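Local coordinates for putative oxidoreductase (Klebsiella pneumoniae subsp. pneumoniae MGH 78578, PDB 3E82), which probably acts as a nucleotide-dependent oxidoreductase of the Gfo/Idh/MocA family, pairing a probable NAD-binding Rossmann-type domain with a C-terminal alpha/beta domain, at residues P320-A332 with T344-R356. Numbering follows the deposited sequence.
Sequences PVEALAVMAVLEA and TLDLSDDERNTLR
Where Val321 and Ala325 meet Leu355, the helical segments 320-332 and 349-356 cross at -111°, their axes 10.1 Å apart, while the 344-348 loop follows the first helix, bringing Leu345 beside Ala328. Ala325, Ala328 and Ala332 offer short side chains to the leucines: Leu347 lays CD2 on Ala328 CB, 3.8 Å away, and against Leu324 CG, and Leu345 sets CD2 between Val329 and Ala332, 3.9 Å from Ala332 CB, with CD1 on Val329 CG2. Leu355 straddles Val321 and Ala325, with CD1 3.9 Å from Ala325 CB and CD2 near Val321 O. Val321 points toward the second helix and, with CG2 anti to its amide nitrogen (chi1 69° for CG1), brings both methyls to Leu355, CG1 also touching Thr354 CG2. Leu324 crosses Glu351 at about a right angle, CD2 3.3 Å from OE2, which salt-bridges Arg108. In a capping box, Ser348 N meets Glu351 OE1 from above the carboxylate plane (2.8 Å) and Glu351 N donates to Ser348 OG. No direct hydrogen bond joins the segments; one water donates to Ala328 O and accepts from Asp346 N. Cohesion is therefore chiefly apolar, and the Glu351 carboxylate beside Leu324 is satisfied by cap and Arg108, linking helix 349-356 to helix 104-116.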
ATOM      1  N   PRO B 320       2.508  -1.497 -30.057  1.00 20.97           N
ATOM      2  CA  PRO B 320       1.118  -1.627 -29.613  1.00 20.51           C
ATOM      3  C   PRO B 320       0.819  -2.751 -28.622  1.00 20.25           C
ATOM      4  O   PRO B 320      -0.066  -2.612 -27.774  1.00 19.10           O
ATOM      5  CB  PRO B 320       0.335  -1.752 -30.927  1.00 20.36           C
ATOM      6  CG  PRO B 320       1.342  -2.289 -31.912  1.00 19.92           C
ATOM      7  CD  PRO B 320       2.621  -1.585 -31.529  1.00 21.26           C
ATOM      8  N   VAL B 321       1.549  -3.856 -28.719  1.00 19.35           N
ATOM      9  CA  VAL B 321       1.331  -4.967 -27.801  1.00 19.30           C
ATOM     10  C   VAL B 321       1.621  -4.564 -26.341  1.00 19.29           C
ATOM     11  O   VAL B 321       1.064  -5.142 -25.404  1.00 16.99           O
ATOM     12  CB  VAL B 321       2.196  -6.189 -28.186  1.00 19.11           C
ATOM     13  CG1 VAL B 321       3.673  -5.899 -27.948  1.00 20.32           C
ATOM     14  CG2 VAL B 321       1.738  -7.404 -27.406  1.00 20.94           C
ATOM     15  N   GLU B 322       2.485  -3.566 -26.157  1.00 19.05           N
ATOM     16  CA  GLU B 322       2.804  -3.106 -24.815  1.00 19.33           C
ATOM     17  C   GLU B 322       1.643  -2.293 -24.278  1.00 17.52           C
ATOM     18  O   GLU B 322       1.409  -2.262 -23.075  1.00 17.82           O
ATOM     19  CB  GLU B 322       4.088  -2.272 -24.810  1.00 20.11           C
ATOM     20  CG  GLU B 322       5.289  -3.046 -25.322  1.00 21.32           C
ATOM     21  CD  GLU B 322       6.609  -2.357 -25.044  1.00 22.22           C
ATOM     22  OE1 GLU B 322       6.627  -1.124 -24.834  1.00 21.70           O
ATOM     23  OE2 GLU B 322       7.638  -3.062 -25.049  1.00 26.12           O
ATOM     24  N   ALA B 323       0.914  -1.635 -25.173  1.00 15.75           N
ATOM     25  CA  ALA B 323      -0.248  -0.858 -24.762  1.00 16.10           C
ATOM     26  C   ALA B 323      -1.357  -1.857 -24.442  1.00 16.13           C
ATOM     27  O   ALA B 323      -2.168  -1.633 -23.543  1.00 15.79           O
ATOM     28  CB  ALA B 323      -0.687   0.089 -25.879  1.00 14.23           C
ATOM     29  N   LEU B 324      -1.385  -2.961 -25.185  1.00 16.22           N
ATOM     30  CA  LEU B 324      -2.379  -4.011 -24.966  1.00 15.99           C
ATOM     31  C   LEU B 324      -2.163  -4.635 -23.573  1.00 16.81           C
ATOM     32  O   LEU B 324      -3.122  -4.979 -22.874  1.00 16.64           O
ATOM     33  CB  LEU B 324      -2.241  -5.095 -26.046  1.00 16.05           C
ATOM     34  CG  LEU B 324      -3.248  -6.258 -26.025  1.00 18.37           C
ATOM     35  CD1 LEU B 324      -4.608  -5.769 -26.497  1.00 16.57           C
ATOM     36  CD2 LEU B 324      -2.760  -7.392 -26.935  1.00 18.76           C
ATOM     37  N   ALA B 325      -0.898  -4.783 -23.184  1.00 14.72           N
ATOM     38  CA  ALA B 325      -0.544  -5.350 -21.887  1.00 16.27           C
ATOM     39  C   ALA B 325      -1.071  -4.454 -20.760  1.00 15.61           C
ATOM     40  O   ALA B 325      -1.601  -4.941 -19.778  1.00 15.72           O
ATOM     41  CB  ALA B 325       0.973  -5.495 -21.779  1.00 17.68           C
ATOM     42  N   VAL B 326      -0.914  -3.141 -20.914  1.00 17.95           N
ATOM     43  CA  VAL B 326      -1.402  -2.188 -19.913  1.00 17.99           C
ATOM     44  C   VAL B 326      -2.916  -2.344 -19.791  1.00 19.18           C
ATOM     45  O   VAL B 326      -3.464  -2.385 -18.690  1.00 17.22           O
ATOM     46  CB  VAL B 326      -1.080  -0.736 -20.323  1.00 17.25           C
ATOM     47  CG1 VAL B 326      -1.858   0.254 -19.441  1.00 15.40           C
ATOM     48  CG2 VAL B 326       0.417  -0.493 -20.216  1.00 18.08           C
HETATM   49  N   MSE B 327      -3.590  -2.443 -20.937  1.00 19.29           N
HETATM   50  CA  MSE B 327      -5.040  -2.592 -20.940  1.00 18.99           C
HETATM   51  C   MSE B 327      -5.435  -3.870 -20.209  1.00 17.87           C
HETATM   52  O   MSE B 327      -6.409  -3.889 -19.465  1.00 17.82           O
HETATM   53  CB  MSE B 327      -5.578  -2.623 -22.379  1.00 20.86           C
HETATM   54  CG  MSE B 327      -5.519  -1.282 -23.100  1.00 27.79           C
HETATM   55 SE   MSE B 327      -6.348  -1.383 -24.872  1.00 41.84          SE
HETATM   56  CE  MSE B 327      -8.097  -2.026 -24.319  1.00 26.13           C
ATOM     57  N   ALA B 328      -4.662  -4.931 -20.409  1.00 16.50           N
ATOM     58  CA  ALA B 328      -4.951  -6.207 -19.766  1.00 17.09           C
ATOM     59  C   ALA B 328      -4.895  -6.079 -18.245  1.00 16.64           C
ATOM     60  O   ALA B 328      -5.780  -6.565 -17.535  1.00 16.80           O
ATOM     61  CB  ALA B 328      -3.969  -7.258 -20.239  1.00 17.07           C
ATOM     62  N   VAL B 329      -3.856  -5.413 -17.752  1.00 15.90           N
ATOM     63  CA  VAL B 329      -3.694  -5.213 -16.310  1.00 17.47           C
ATOM     64  C   VAL B 329      -4.803  -4.300 -15.795  1.00 17.36           C
ATOM     65  O   VAL B 329      -5.410  -4.547 -14.753  1.00 17.86           O
ATOM     66  CB  VAL B 329      -2.322  -4.562 -15.996  1.00 16.43           C
ATOM     67  CG1 VAL B 329      -2.225  -4.228 -14.510  1.00 14.50           C
ATOM     68  CG2 VAL B 329      -1.195  -5.507 -16.423  1.00 13.20           C
ATOM     69  N   LEU B 330      -5.058  -3.238 -16.545  1.00 17.49           N
ATOM     70  CA  LEU B 330      -6.084  -2.278 -16.186  1.00 19.74           C
ATOM     71  C   LEU B 330      -7.421  -2.993 -15.970  1.00 19.44           C
ATOM     72  O   LEU B 330      -8.067  -2.817 -14.939  1.00 19.03           O
ATOM     73  CB  LEU B 330      -6.216  -1.234 -17.302  1.00 19.34           C
ATOM     74  CG  LEU B 330      -6.802   0.116 -16.899  1.00 23.42           C
ATOM     75  CD1 LEU B 330      -5.789   0.860 -16.035  1.00 17.90           C
ATOM     76  CD2 LEU B 330      -7.143   0.931 -18.162  1.00 24.60           C
ATOM     77  N   GLU B 331      -7.822  -3.811 -16.937  1.00 18.86           N
ATOM     78  CA  GLU B 331      -9.080  -4.540 -16.845  1.00 19.20           C
ATOM     79  C   GLU B 331      -9.055  -5.628 -15.779  1.00 18.84           C
ATOM     80  O   GLU B 331     -10.041  -5.835 -15.081  1.00 18.74           O
ATOM     81  CB  GLU B 331      -9.433  -5.140 -18.209  1.00 20.82           C
ATOM     82  CG  GLU B 331      -9.506  -4.070 -19.301  1.00 23.07           C
ATOM     83  CD  GLU B 331     -10.056  -4.591 -20.611  1.00 26.00           C
ATOM     84  OE1 GLU B 331     -10.199  -5.825 -20.747  1.00 23.91           O
ATOM     85  OE2 GLU B 331     -10.334  -3.756 -21.502  1.00 27.68           O
ATOM     86  N   ALA B 332      -7.931  -6.324 -15.659  1.00 17.54           N
ATOM     87  CA  ALA B 332      -7.809  -7.371 -14.653  1.00 16.80           C
ATOM     88  C   ALA B 332      -8.038  -6.779 -13.256  1.00 16.69           C
ATOM     89  O   ALA B 332      -8.691  -7.399 -12.416  1.00 15.60           O
ATOM     90  CB  ALA B 332      -6.433  -8.020 -14.733  1.00 13.50           C
ATOM     91  N   THR B 344      -5.789 -13.060 -13.517  1.00 21.32           N
ATOM     92  CA  THR B 344      -4.620 -13.270 -14.371  1.00 21.66           C
ATOM     93  C   THR B 344      -4.869 -12.400 -15.606  1.00 22.14           C
ATOM     94  O   THR B 344      -5.970 -11.887 -15.770  1.00 23.95           O
ATOM     95  CB  THR B 344      -4.451 -14.767 -14.752  1.00 24.22           C
ATOM     96  OG1 THR B 344      -5.698 -15.307 -15.209  1.00 24.41           O
ATOM     97  CG2 THR B 344      -3.979 -15.568 -13.545  1.00 20.45           C
ATOM     98  N   LEU B 345      -3.870 -12.204 -16.460  1.00 22.78           N
ATOM     99  CA  LEU B 345      -4.060 -11.346 -17.638  1.00 24.03           C
ATOM    100  C   LEU B 345      -4.591 -12.086 -18.864  1.00 25.05           C
ATOM    101  O   LEU B 345      -4.192 -13.218 -19.142  1.00 24.84           O
ATOM    102  CB  LEU B 345      -2.749 -10.645 -18.008  1.00 23.97           C
ATOM    103  CG  LEU B 345      -1.972  -9.947 -16.887  1.00 25.40           C
ATOM    104  CD1 LEU B 345      -0.796  -9.198 -17.491  1.00 25.49           C
ATOM    105  CD2 LEU B 345      -2.881  -8.982 -16.134  1.00 24.16           C
ATOM    106  N   ASP B 346      -5.487 -11.438 -19.604  1.00 23.85           N
ATOM    107  CA  ASP B 346      -6.062 -12.051 -20.793  1.00 25.89           C
ATOM    108  C   ASP B 346      -5.260 -11.710 -22.046  1.00 25.49           C
ATOM    109  O   ASP B 346      -5.693 -10.909 -22.878  1.00 27.50           O
ATOM    110  CB  ASP B 346      -7.521 -11.616 -20.963  1.00 27.77           C
ATOM    111  CG  ASP B 346      -8.224 -12.357 -22.091  1.00 32.33           C
ATOM    112  OD1 ASP B 346      -7.699 -13.404 -22.543  1.00 32.05           O
ATOM    113  OD2 ASP B 346      -9.307 -11.896 -22.518  1.00 33.00           O
ATOM    114  N   LEU B 347      -4.084 -12.323 -22.158  1.00 23.50           N
ATOM    115  CA  LEU B 347      -3.176 -12.132 -23.290  1.00 24.29           C
ATOM    116  C   LEU B 347      -2.840 -13.518 -23.842  1.00 25.96           C
ATOM    117  O   LEU B 347      -2.689 -14.472 -23.082  1.00 24.53           O
ATOM    118  CB  LEU B 347      -1.881 -11.449 -22.837  1.00 23.32           C
ATOM    119  CG  LEU B 347      -1.940 -10.063 -22.184  1.00 22.00           C
ATOM    120  CD1 LEU B 347      -0.582  -9.708 -21.557  1.00 23.02           C
ATOM    121  CD2 LEU B 347      -2.332  -9.035 -23.230  1.00 22.10           C
ATOM    122  N   SER B 348      -2.727 -13.628 -25.160  1.00 26.87           N
ATOM    123  CA  SER B 348      -2.415 -14.900 -25.794  1.00 29.17           C
ATOM    124  C   SER B 348      -0.948 -15.290 -25.605  1.00 31.58           C
ATOM    125  O   SER B 348      -0.128 -14.488 -25.163  1.00 30.56           O
ATOM    126  CB  SER B 348      -2.729 -14.821 -27.282  1.00 29.29           C
ATOM    127  OG  SER B 348      -1.871 -13.899 -27.923  1.00 29.27           O
ATOM    128  N   ASP B 349      -0.621 -16.530 -25.947  1.00 33.61           N
ATOM    129  CA  ASP B 349       0.749 -17.003 -25.814  1.00 36.24           C
ATOM    130  C   ASP B 349       1.692 -16.222 -26.713  1.00 35.89           C
ATOM    131  O   ASP B 349       2.808 -15.901 -26.318  1.00 36.56           O
ATOM    132  CB  ASP B 349       0.822 -18.488 -26.148  1.00 41.09           C
ATOM    133  CG  ASP B 349       0.146 -19.342 -25.103  1.00 45.43           C
ATOM    134  OD1 ASP B 349       0.707 -19.482 -23.996  1.00 49.10           O
ATOM    135  OD2 ASP B 349      -0.956 -19.858 -25.381  1.00 49.91           O
ATOM    136  N   ASP B 350       1.242 -15.908 -27.923  1.00 35.79           N
ATOM    137  CA  ASP B 350       2.074 -15.157 -28.848  1.00 36.20           C
ATOM    138  C   ASP B 350       2.289 -13.726 -28.350  1.00 34.08           C
ATOM    139  O   ASP B 350       3.352 -13.136 -28.565  1.00 35.51           O
ATOM    140  CB  ASP B 350       1.452 -15.154 -30.249  1.00 39.55           C
ATOM    141  CG  ASP B 350       1.361 -16.552 -30.852  1.00 44.12           C
ATOM    142  OD1 ASP B 350       2.153 -17.435 -30.444  1.00 46.29           O
ATOM    143  OD2 ASP B 350       0.507 -16.769 -31.741  1.00 45.54           O
ATOM    144  N   GLU B 351       1.285 -13.165 -27.685  1.00 31.36           N
ATOM    145  CA  GLU B 351       1.416 -11.813 -27.159  1.00 30.45           C
ATOM    146  C   GLU B 351       2.414 -11.834 -26.000  1.00 30.60           C
ATOM    147  O   GLU B 351       3.245 -10.935 -25.865  1.00 29.67           O
ATOM    148  CB  GLU B 351       0.047 -11.285 -26.713  1.00 27.87           C
ATOM    149  CG  GLU B 351      -0.869 -10.992 -27.902  1.00 26.79           C
ATOM    150  CD  GLU B 351      -2.325 -10.798 -27.527  1.00 25.48           C
ATOM    151  OE1 GLU B 351      -2.716 -11.152 -26.391  1.00 25.38           O
ATOM    152  OE2 GLU B 351      -3.088 -10.305 -28.387  1.00 24.59           O
ATOM    153  N   ARG B 352       2.342 -12.882 -25.188  1.00 31.64           N
ATOM    154  CA  ARG B 352       3.249 -13.041 -24.054  1.00 35.31           C
ATOM    155  C   ARG B 352       4.683 -13.260 -24.518  1.00 37.10           C
ATOM    156  O   ARG B 352       5.620 -12.750 -23.903  1.00 38.79           O
ATOM    157  CB  ARG B 352       2.818 -14.221 -23.192  1.00 33.93           C
ATOM    158  CG  ARG B 352       1.509 -14.014 -22.472  1.00 34.49           C
ATOM    159  CD  ARG B 352       0.974 -15.347 -21.988  1.00 35.83           C
ATOM    160  NE  ARG B 352      -0.278 -15.207 -21.259  1.00 36.21           N
ATOM    161  CZ  ARG B 352      -0.374 -14.658 -20.055  1.00 37.60           C
ATOM    162  NH1 ARG B 352       0.716 -14.203 -19.448  1.00 36.22           N
ATOM    163  NH2 ARG B 352      -1.558 -14.567 -19.457  1.00 38.09           N
ATOM    164  N   ASN B 353       4.855 -14.027 -25.594  1.00 38.74           N
ATOM    165  CA  ASN B 353       6.191 -14.293 -26.127  1.00 39.63           C
ATOM    166  C   ASN B 353       6.804 -12.975 -26.539  1.00 39.22           C
ATOM    167  O   ASN B 353       7.944 -12.661 -26.194  1.00 39.35           O
ATOM    168  CB  ASN B 353       6.135 -15.201 -27.358  1.00 42.37           C
ATOM    169  CG  ASN B 353       5.641 -16.594 -27.036  1.00 44.62           C
ATOM    170  OD1 ASN B 353       5.725 -17.045 -25.894  1.00 45.46           O
ATOM    171  ND2 ASN B 353       5.136 -17.293 -28.052  1.00 47.05           N
ATOM    172  N   THR B 354       6.030 -12.204 -27.292  1.00 37.95           N
ATOM    173  CA  THR B 354       6.487 -10.911 -27.757  1.00 37.20           C
ATOM    174  C   THR B 354       6.853 -10.051 -26.548  1.00 38.16           C
ATOM    175  O   THR B 354       7.867  -9.357 -26.553  1.00 38.86           O
ATOM    176  CB  THR B 354       5.389 -10.209 -28.570  1.00 37.40           C
ATOM    177  OG1 THR B 354       4.923 -11.087 -29.604  1.00 36.75           O
ATOM    178  CG2 THR B 354       5.932  -8.936 -29.193  1.00 36.86           C
ATOM    179  N   LEU B 355       6.033 -10.119 -25.504  1.00 37.82           N
ATOM    180  CA  LEU B 355       6.274  -9.336 -24.300  1.00 39.44           C
ATOM    181  C   LEU B 355       7.417  -9.883 -23.450  1.00 42.09           C
ATOM    182  O   LEU B 355       8.189  -9.110 -22.886  1.00 43.10           O
ATOM    183  CB  LEU B 355       4.994  -9.253 -23.463  1.00 35.70           C
ATOM    184  CG  LEU B 355       3.853  -8.474 -24.126  1.00 34.54           C
ATOM    185  CD1 LEU B 355       2.553  -8.696 -23.372  1.00 32.92           C
ATOM    186  CD2 LEU B 355       4.218  -6.993 -24.168  1.00 32.49           C
ATOM    187  N   ARG B 356       7.530 -11.208 -23.356  1.00 44.92           N
ATOM    188  CA  ARG B 356       8.598 -11.813 -22.560  1.00 47.52           C
ATOM    189  C   ARG B 356       9.970 -11.536 -23.167  1.00 49.30           C
ATOM    190  O   ARG B 356      10.866 -11.040 -22.480  1.00 49.86           O
ATOM    191  CB  ARG B 356       8.398 -13.325 -22.418  1.00 46.67           C
ATOM    192  CG  ARG B 356       9.430 -13.978 -21.497  1.00 48.55           C
ATOM    193  CD  ARG B 356       9.115 -15.439 -21.204  1.00 47.94           C
ATOM    194  NE  ARG B 356       8.890 -16.189 -22.434  1.00 48.58           N
ATOM    195  CZ  ARG B 356       7.739 -16.778 -22.747  1.00 48.72           C
ATOM    196  NH1 ARG B 356       6.707 -16.712 -21.915  1.00 47.59           N
ATOM    197  NH2 ARG B 356       7.616 -17.418 -23.901  1.00 49.20           N
TER
HETATM  198  O   HOH W   1      -6.760  -8.952 -18.562  1.00 19.58           O